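Local coordinates for fusarinine C esterase sidJ (Aspergillus fumigatus, PDB 6GUP), which hydrolyses the ester bonds of the fungal siderophore fusarinine C, but not those of triacetylfusarinine C, to give fusarinine and iron, at residues A[162-170]-A[249-257]; A[256-266]-A[301-309]. One frame throughout, in Å; residues are numbered along the deposited sequence.

Contact 1: A[162-170]-A[249-257]; sequences MQAPVSDRE and DDLFSSDLS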
loop_
_atom_site.group_PDB
_atom_site.type_symbol
_atom_site.label_atom_id
_atom_site.label_comp_id
_atom_site.label_asym_id
_atom_site.label_seq_id
_atom_site.Cartn_x
_atom_site.Cartn_y
_atom_site.Cartn_z
ATOM N N MET A 162 17.773 10.612 8.878
ATOM C CA MET A 162 17.339 10.917 7.512
ATOM C C MET A 162 18.398 10.421 6.535
ATOM O O MET A 162 19.523 10.920 6.527
ATOM C CB MET A 162 17.112 12.420 7.332
ATOM C CG MET A 162 16.102 13.015 8.300
ATOM S SD MET A 162 15.410 14.591 7.750
ATOM C CE MET A 162 16.801 15.694 7.968
ATOM N N GLN A 163 18.035 9.429 5.725
ATOM C CA GLN A 163 18.949 8.819 4.761
ATOM C C GLN A 163 18.646 9.354 3.364
ATOM O O GLN A 163 17.533 9.189 2.862
ATOM C CB GLN A 163 18.806 7.297 4.801
ATOM C CG GLN A 163 19.831 6.536 3.967
ATOM C CD GLN A 163 19.426 6.351 2.512
ATOM O OE1 GLN A 163 18.273 6.051 2.209
ATOM N NE2 GLN A 163 20.380 6.521 1.607
ATOM N N ALA A 164 19.647 9.987 2.750
ATOM C CA ALA A 164 19.519 10.618 1.434
ATOM C C ALA A 164 18.312 11.571 1.311
ATOM O O ALA A 164 17.474 11.398 0.417
ATOM C CB ALA A 164 19.489 9.551 0.342
ATOM N N PRO A 165 18.210 12.569 2.218
ATOM C CA PRO A 165 17.172 13.594 2.059
ATOM C C PRO A 165 17.526 14.522 0.898
ATOM O O PRO A 165 18.411 15.372 1.024
ATOM C CB PRO A 165 17.189 14.333 3.401
ATOM C CG PRO A 165 18.565 14.136 3.923
ATOM C CD PRO A 165 19.020 12.794 3.431
ATOM N N VAL A 166 16.832 14.336 -0.222
ATOM C CA VAL A 166 17.188 14.953 -1.495
ATOM C C VAL A 166 15.997 15.749 -2.025
ATOM O O VAL A 166 14.852 15.298 -1.944
ATOM C CB VAL A 166 17.626 13.864 -2.505
ATOM C CG1 VAL A 166 17.693 14.394 -3.934
ATOM C CG2 VAL A 166 18.975 13.287 -2.094
ATOM N N SER A 167 16.283 16.933 -2.564
ATOM C CA SER A 167 15.264 17.781 -3.179
ATOM C C SER A 167 14.797 17.183 -4.506
ATOM O O SER A 167 15.604 16.989 -5.419
ATOM C CB SER A 167 15.805 19.197 -3.408
ATOM O OG SER A 167 14.933 19.964 -4.223
ATOM N N ASP A 168 13.501 16.884 -4.594
ATOM C CA ASP A 168 12.882 16.440 -5.850
ATOM C C ASP A 168 12.955 17.528 -6.916
ATOM O O ASP A 168 13.182 17.234 -8.090
ATOM C CB ASP A 168 11.415 16.041 -5.637
ATOM C CG ASP A 168 11.261 14.732 -4.880
ATOM O OD1 ASP A 168 11.965 13.752 -5.206
ATOM O OD2 ASP A 168 10.414 14.677 -3.962
ATOM N N ARG A 169 12.748 18.775 -6.498
ATOM C CA ARG A 169 12.890 19.936 -7.378
ATOM C C ARG A 169 14.272 19.977 -8.034
ATOM O O ARG A 169 14.378 20.102 -9.256
ATOM C CB ARG A 169 12.624 21.239 -6.607
ATOM C CG ARG A 169 13.187 22.484 -7.270
ATOM C CD ARG A 169 12.875 23.752 -6.506
ATOM N NE ARG A 169 13.658 24.854 -7.069
ATOM C CZ ARG A 169 14.831 25.303 -6.613
ATOM N NH1 ARG A 169 15.426 26.312 -7.248
ATOM N NH2 ARG A 169 15.410 24.796 -5.523
ATOM N N GLU A 170 15.317 19.882 -7.216
ATOM C CA GLU A 170 16.696 19.890 -7.720
ATOM C C GLU A 170 17.073 18.608 -8.468
ATOM O O GLU A 170 17.938 18.644 -9.343
ATOM C CB GLU A 170 17.699 20.175 -6.598
ATOM C CG GLU A 170 17.713 21.636 -6.178
ATOM C CD GLU A 170 18.845 21.973 -5.235
ATOM O OE1 GLU A 170 19.091 21.199 -4.286
ATOM O OE2 GLU A 170 19.481 23.030 -5.429
ATOM N N ASP A 249 6.903 20.166 0.079
ATOM C CA ASP A 249 7.878 19.120 -0.249
ATOM C C ASP A 249 9.314 19.631 -0.237
ATOM O O ASP A 249 10.229 18.899 0.147
ATOM C CB ASP A 249 7.584 18.518 -1.630
ATOM C CG ASP A 249 6.221 17.853 -1.706
ATOM O OD1 ASP A 249 5.791 17.236 -0.709
ATOM O OD2 ASP A 249 5.579 17.942 -2.774
ATOM N N ASP A 250 9.507 20.883 -0.651
ATOM C CA ASP A 250 10.841 21.444 -0.855
ATOM C C ASP A 250 11.507 21.843 0.471
ATOM O O ASP A 250 11.627 23.026 0.802
ATOM C CB ASP A 250 10.758 22.625 -1.837
ATOM C CG ASP A 250 12.117 23.061 -2.355
ATOM O OD1 ASP A 250 13.059 22.244 -2.338
ATOM O OD2 ASP A 250 12.239 24.225 -2.792
ATOM N N LEU A 251 11.936 20.826 1.216
ATOM C CA LEU A 251 12.625 20.999 2.497
ATOM C C LEU A 251 14.148 20.957 2.352
ATOM O O LEU A 251 14.857 21.553 3.165
ATOM C CB LEU A 251 12.185 19.910 3.485
ATOM C CG LEU A 251 10.708 19.904 3.893
ATOM C CD1 LEU A 251 10.339 18.594 4.574
ATOM C CD2 LEU A 251 10.389 21.081 4.801
ATOM N N PHE A 252 14.644 20.271 1.316
ATOM C CA PHE A 252 16.062 19.910 1.211
ATOM C C PHE A 252 16.817 20.548 0.033
ATOM O O PHE A 252 17.916 20.098 -0.303
ATOM C CB PHE A 252 16.186 18.379 1.147
ATOM C CG PHE A 252 15.471 17.663 2.264
ATOM C CD1 PHE A 252 15.765 17.956 3.594
ATOM C CD2 PHE A 252 14.507 16.691 1.993
ATOM C CE1 PHE A 252 15.111 17.303 4.629
ATOM C CE2 PHE A 252 13.851 16.036 3.026
ATOM C CZ PHE A 252 14.152 16.342 4.346
ATOM N N SER A 253 16.256 21.597 -0.578
ATOM C CA SER A 253 16.946 22.310 -1.667
ATOM C C SER A 253 18.144 23.103 -1.143
ATOM O O SER A 253 18.078 23.711 -0.074
ATOM C CB SER A 253 15.999 23.242 -2.431
ATOM O OG SER A 253 15.266 22.522 -3.404
ATOM N N SER A 254 19.227 23.091 -1.914
ATOM C CA SER A 254 20.489 23.724 -1.528
ATOM C C SER A 254 20.474 25.255 -1.546
ATOM O O SER A 254 21.318 25.877 -0.899
ATOM C CB SER A 254 21.628 23.210 -2.415
ATOM O OG SER A 254 21.468 23.630 -3.759
ATOM N N ASP A 255 19.530 25.855 -2.275
ATOM C CA ASP A 255 19.431 27.322 -2.381
ATOM C C ASP A 255 18.377 27.960 -1.453
ATOM O O ASP A 255 18.041 29.137 -1.623
ATOM C CB ASP A 255 19.206 27.745 -3.848
ATOM C CG ASP A 255 17.876 27.262 -4.419
ATOM O OD1 ASP A 255 17.291 26.298 -3.878
ATOM O OD2 ASP A 255 17.423 27.843 -5.427
ATOM N N LEU A 256 17.869 27.200 -0.478
ATOM C CA LEU A 256 16.985 27.757 0.549
ATOM C C LEU A 256 17.791 28.652 1.482
ATOM O O LEU A 256 18.935 28.338 1.812
ATOM C CB LEU A 256 16.305 26.652 1.367
ATOM C CG LEU A 256 15.385 25.671 0.635
ATOM C CD1 LEU A 256 14.766 24.709 1.639
ATOM C CD2 LEU A 256 14.299 26.382 -0.158
ATOM N N SER A 257 17.187 29.760 1.903
ATOM C CA SER A 257 17.848 30.719 2.788
ATOM C C SER A 257 17.931 30.194 4.219
ATOM O O SER A 257 17.236 29.245 4.588
ATOM C CB SER A 257 17.099 32.055 2.781
ATOM O OG SER A 257 15.813 31.925 3.365
HETATM O O HOH W 1 18.917 18.172 -1.941
#
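Phe252 lays its ring against Pro165 where the chain leaves strand 159-163 of the alpha/beta-hydrolase sheet and heads into helix 168-178. Pro165 CB stands over the Phe252 ring, 3.6 Å from its centroid and 4° off the normal, a CH-pi contact, while Leu251 CB lies over the opposite face. Met162 SD, 5.1 Å from the Phe252 centroid, adds an oblique Met-aromatic contact. This end is apolar and closely packed. Beside it the backbones are joined through water 1, which accepts from Ser167 N and donates to Phe252 O.

Further on the contact turns polar. Ser167, the N-cap residue of helix 168-178, has OG anti to its own N (chi1 169°), from where it accepts from Glu170 N; the same hydroxyl donates to Ser253 OG at 2.7 Å. Glu170 grips Ser254, within the type I turn 253-256, by two bonds: its OE1 receives Ser254 N from above the carboxylate plane, and its OE2 receives Ser254 OG through the syn lone pair.

The more exposed side is carried by charge. Arg169, extended from CG to NE, meets Asp255 end-on in a two-nitrogen salt bridge. Guanidinium and carboxylate are nearly parallel but stepped, the bonds reaching the syn sides about 20° out of plane: Arg169 NH2 to Asp255 OD1 is 2.9 Å and NH1 to OD2 3.1 Å.

Contact 2: A[256-266]-A[301-309]; sequences LSDEQLGKTFG and RWRNATDHN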
loop_
_atom_site.group_PDB
_atom_site.type_symbol
_atom_site.label_atom_id
_atom_site.label_comp_id
_atom_site.label_asym_id
_atom_site.label_seq_id
_atom_site.Cartn_x
_atom_site.Cartn_y
_atom_site.Cartn_z
ATOM N N LEU A 256 17.869 27.200 -0.478
ATOM C CA LEU A 256 16.985 27.757 0.549
ATOM C C LEU A 256 17.791 28.652 1.482
ATOM O O LEU A 256 18.935 28.338 1.812
ATOM C CB LEU A 256 16.305 26.652 1.367
ATOM C CG LEU A 256 15.385 25.671 0.635
ATOM C CD1 LEU A 256 14.766 24.709 1.639
ATOM C CD2 LEU A 256 14.299 26.382 -0.158
ATOM N N SER A 257 17.187 29.760 1.903
ATOM C CA SER A 257 17.848 30.719 2.788
ATOM C C SER A 257 17.931 30.194 4.219
ATOM O O SER A 257 17.236 29.245 4.588
ATOM C CB SER A 257 17.099 32.055 2.781
ATOM O OG SER A 257 15.813 31.925 3.365
ATOM N N ASP A 258 18.783 30.836 5.016
ATOM C CA ASP A 258 18.898 30.531 6.448
ATOM C C ASP A 258 17.611 30.847 7.216
ATOM O O ASP A 258 17.319 30.193 8.221
ATOM C CB ASP A 258 20.083 31.280 7.077
ATOM C CG ASP A 258 21.432 30.715 6.655
ATOM O OD1 ASP A 258 21.590 29.475 6.618
ATOM O OD2 ASP A 258 22.347 31.514 6.374
ATOM N N GLU A 259 16.853 31.840 6.748
ATOM C CA GLU A 259 15.521 32.125 7.295
ATOM C C GLU A 259 14.587 30.927 7.101
ATOM O O GLU A 259 13.886 30.530 8.029
ATOM C CB GLU A 259 14.898 33.372 6.650
ATOM C CG GLU A 259 13.834 34.037 7.517
ATOM C CD GLU A 259 12.693 34.640 6.717
ATOM O OE1 GLU A 259 12.962 35.406 5.768
ATOM O OE2 GLU A 259 11.521 34.351 7.046
ATOM N N GLN A 260 14.595 30.360 5.894
ATOM C CA GLN A 260 13.752 29.202 5.560
ATOM C C GLN A 260 14.156 27.925 6.301
ATOM O O GLN A 260 13.287 27.170 6.745
ATOM C CB GLN A 260 13.747 28.958 4.047
ATOM C CG GLN A 260 12.934 29.999 3.286
ATOM C CD GLN A 260 13.337 30.162 1.830
ATOM O OE1 GLN A 260 14.355 29.635 1.378
ATOM N NE2 GLN A 260 12.535 30.907 1.085
ATOM N N LEU A 261 15.462 27.688 6.435
ATOM C CA LEU A 261 15.970 26.559 7.229
ATOM C C LEU A 261 15.634 26.703 8.718
ATOM O O LEU A 261 15.449 25.700 9.407
ATOM C CB LEU A 261 17.483 26.393 7.049
ATOM C CG LEU A 261 17.982 26.027 5.647
ATOM C CD1 LEU A 261 19.501 26.088 5.597
ATOM C CD2 LEU A 261 17.491 24.653 5.218
ATOM N N GLY A 262 15.558 27.944 9.201
ATOM C CA GLY A 262 15.091 28.239 10.558
ATOM C C GLY A 262 13.647 27.837 10.828
ATOM O O GLY A 262 13.294 27.515 11.965
ATOM N N LYS A 263 12.818 27.859 9.784
ATOM C CA LYS A 263 11.414 27.436 9.873
ATOM C C LYS A 263 11.217 25.918 9.911
ATOM O O LYS A 263 10.140 25.458 10.295
ATOM C CB LYS A 263 10.598 28.012 8.707
ATOM C CG LYS A 263 10.692 29.523 8.571
ATOM C CD LYS A 263 9.442 30.135 7.964
ATOM C CE LYS A 263 9.637 31.620 7.702
ATOM N NZ LYS A 263 8.350 32.367 7.698
ATOM N N THR A 264 12.231 25.150 9.505
ATOM C CA THR A 264 12.145 23.687 9.452
ATOM C C THR A 264 13.145 23.036 10.414
ATOM O O THR A 264 12.753 22.590 11.495
ATOM C CB THR A 264 12.343 23.174 8.011
ATOM O OG1 THR A 264 13.602 23.630 7.501
ATOM C CG2 THR A 264 11.222 23.684 7.112
ATOM N N PHE A 265 14.426 23.001 10.042
ATOM C CA PHE A 265 15.473 22.452 10.918
ATOM C C PHE A 265 15.566 23.227 12.236
ATOM O O PHE A 265 15.734 22.627 13.300
ATOM C CB PHE A 265 16.841 22.467 10.228
ATOM C CG PHE A 265 16.989 21.444 9.141
ATOM C CD1 PHE A 265 17.398 20.147 9.436
ATOM C CD2 PHE A 265 16.737 21.779 7.814
ATOM C CE1 PHE A 265 17.544 19.202 8.431
ATOM C CE2 PHE A 265 16.880 20.837 6.804
ATOM C CZ PHE A 265 17.284 19.546 7.113
ATOM N N GLY A 266 15.449 24.552 12.150
ATOM C CA GLY A 266 15.457 25.426 13.325
ATOM C C GLY A 266 14.300 25.246 14.294
ATOM O O GLY A 266 14.435 25.562 15.476
ATOM N N ARG A 301 25.052 23.905 6.822
ATOM C CA ARG A 301 23.925 24.839 6.920
ATOM C C ARG A 301 22.719 24.224 7.642
ATOM O O ARG A 301 22.042 24.913 8.409
ATOM C CB ARG A 301 23.527 25.359 5.535
ATOM C CG ARG A 301 24.584 26.265 4.918
ATOM C CD ARG A 301 24.146 26.811 3.573
ATOM N NE ARG A 301 23.076 27.796 3.745
ATOM C CZ ARG A 301 21.877 27.784 3.153
ATOM N NH1 ARG A 301 21.521 26.844 2.271
ATOM N NH2 ARG A 301 21.016 28.760 3.436
ATOM N N TRP A 302 22.459 22.937 7.406
ATOM C CA TRP A 302 21.432 22.208 8.164
ATOM C C TRP A 302 21.837 22.041 9.630
ATOM O O TRP A 302 21.000 22.202 10.521
ATOM C CB TRP A 302 21.139 20.833 7.552
ATOM C CG TRP A 302 20.485 20.863 6.194
ATOM C CD1 TRP A 302 19.999 21.957 5.525
ATOM C CD2 TRP A 302 20.216 19.733 5.358
ATOM N NE1 TRP A 302 19.465 21.576 4.318
ATOM C CE2 TRP A 302 19.582 20.216 4.190
ATOM C CE3 TRP A 302 20.458 18.358 5.477
ATOM C CZ2 TRP A 302 19.186 19.371 3.148
ATOM C CZ3 TRP A 302 20.063 17.518 4.438
ATOM C CH2 TRP A 302 19.433 18.030 3.289
ATOM N N ARG A 303 23.109 21.722 9.872
ATOM C CA ARG A 303 23.643 21.628 11.236
ATOM C C ARG A 303 23.466 22.941 11.995
ATOM O O ARG A 303 22.936 22.950 13.107
ATOM C CB ARG A 303 25.127 21.223 11.231
ATOM C CG ARG A 303 25.780 21.290 12.607
ATOM C CD ARG A 303 27.146 20.630 12.667
ATOM N NE ARG A 303 27.665 20.663 14.036
ATOM C CZ ARG A 303 28.746 20.016 14.475
ATOM N NH1 ARG A 303 29.475 19.250 13.662
ATOM N NH2 ARG A 303 29.105 20.135 15.752
ATOM N N ASN A 304 23.914 24.036 11.385
ATOM C CA ASN A 304 23.843 25.364 12.004
ATOM C C ASN A 304 22.406 25.854 12.212
ATOM O O ASN A 304 22.125 26.539 13.198
ATOM C CB ASN A 304 24.646 26.389 11.189
ATOM C CG ASN A 304 26.149 26.165 11.277
ATOM O OD1 ASN A 304 26.688 25.872 12.346
ATOM N ND2 ASN A 304 26.836 26.315 10.149
ATOM N N ALA A 305 21.508 25.505 11.290
ATOM C CA ALA A 305 20.074 25.767 11.464
ATOM C C ALA A 305 19.493 24.932 12.608
ATOM O O ALA A 305 18.781 25.462 13.462
ATOM C CB ALA A 305 19.317 25.497 10.173
ATOM N N THR A 306 19.816 23.636 12.621
ATOM C CA THR A 306 19.364 22.705 13.667
ATOM C C THR A 306 19.886 23.081 15.060
ATOM O O THR A 306 19.128 23.069 16.032
ATOM C CB THR A 306 19.800 21.254 13.350
ATOM O OG1 THR A 306 19.358 20.889 12.038
ATOM C CG2 THR A 306 19.218 20.262 14.353
ATOM N N ASP A 307 21.176 23.404 15.142
ATOM C CA ASP A 307 21.836 23.741 16.415
ATOM C C ASP A 307 21.758 25.226 16.805
ATOM O O ASP A 307 22.255 25.601 17.870
ATOM C CB ASP A 307 23.311 23.299 16.379
ATOM C CG ASP A 307 23.482 21.786 16.451
ATOM O OD1 ASP A 307 22.497 21.056 16.707
ATOM O OD2 ASP A 307 24.623 21.321 16.256
ATOM N N HIS A 308 21.138 26.056 15.959
ATOM C CA HIS A 308 21.015 27.502 16.194
ATOM C C HIS A 308 22.382 28.174 16.412
ATOM O O HIS A 308 22.561 28.973 17.336
ATOM C CB HIS A 308 20.043 27.783 17.351
ATOM C CG HIS A 308 18.636 27.362 17.063
ATOM N ND1 HIS A 308 17.648 28.262 16.723
ATOM C CD2 HIS A 308 18.055 26.140 17.048
ATOM C CE1 HIS A 308 16.517 27.612 16.520
ATOM N NE2 HIS A 308 16.736 26.324 16.710
ATOM N N ASN A 309 23.331 27.823 15.542
ATOM C CA ASN A 309 24.695 28.370 15.547
ATOM C C ASN A 309 25.426 28.154 16.882
ATOM O O ASN A 309 25.971 29.095 17.466
ATOM C CB ASN A 309 24.682 29.857 15.158
ATOM C CG ASN A 309 23.993 30.108 13.828
ATOM O OD1 ASN A 309 24.425 29.609 12.790
ATOM N ND2 ASN A 309 22.918 30.889 13.855
HETATM O O HOH W 2 22.305 27.585 8.427
HETATM O O HOH W 3 16.301 23.255 15.907
#
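Phe265 and Trp302 form an offset stack, the centroids of the Phe265 ring and the five-membered ring of Trp302 4.1 Å apart and the planes at 21°. The closest approach is Phe265 CZ to Trp302 CD2, 3.4 Å. Beside the stack, Ala305 CB fits against Leu261 CB and Phe265 CB, and Leu261 CD2 reaches Trp302 CD1.

Around this apolar centre lie polar contacts at both ends. Arg301, bent at chi3 (71°), directs NH2 to Leu256 O at 2.7 Å, in both the guanidinium and the carbonyl planes; NH1 adds a weak bond to the same oxygen. Leu261 CD1 covers one guanidinium face, and Asp258 OD1 forms a salt bridge with NH2 whose hydrogen bond is weak, while water 2 donates to both Asp258 OD1 and Arg301 O. At the far end His308 NE2 donates weakly to Gly266 O, 2.7 Å away, and Gly266 CA approaches Ala305 O.

Behind these groups, Ser257 and Gln260 form a capping box at the start of helix 258-262, and Thr306 OG1 donates to Trp302 O at 2.6 Å. The axes of segments 258-262 and 301-307 pass 9.4 Å apart at -54°. Helix 125-134 meets Phe265 through Leu130, and Phe282 of strand 278-283 meets the Trp302 ring.

Overall arrangement
Contacts 1 and 2 follow one another along the chain, sharing Leu256 and Ser257, and their centres lie about 13 Å apart. Their apolar parts join: Met162 CE is 3.6 Å from Phe265 CE1, Pro165 O is 3.6 Å from Trp302 CH2, and the Phe252 and Trp302 rings meet at about 55°. Together they join the 249-266 region to the 162-170 connection and to helix 295-307, which also touch each other directly. Contact 1 is nearer the probable active site: Val166 touches Asp286, which with Ser123 and His327 has the geometry of a catalytic triad, Ser123 sitting on a likely nucleophile elbow. Contact 2, centred about 18 Å from the chain centre against 11 Å for contact 1, lies further out.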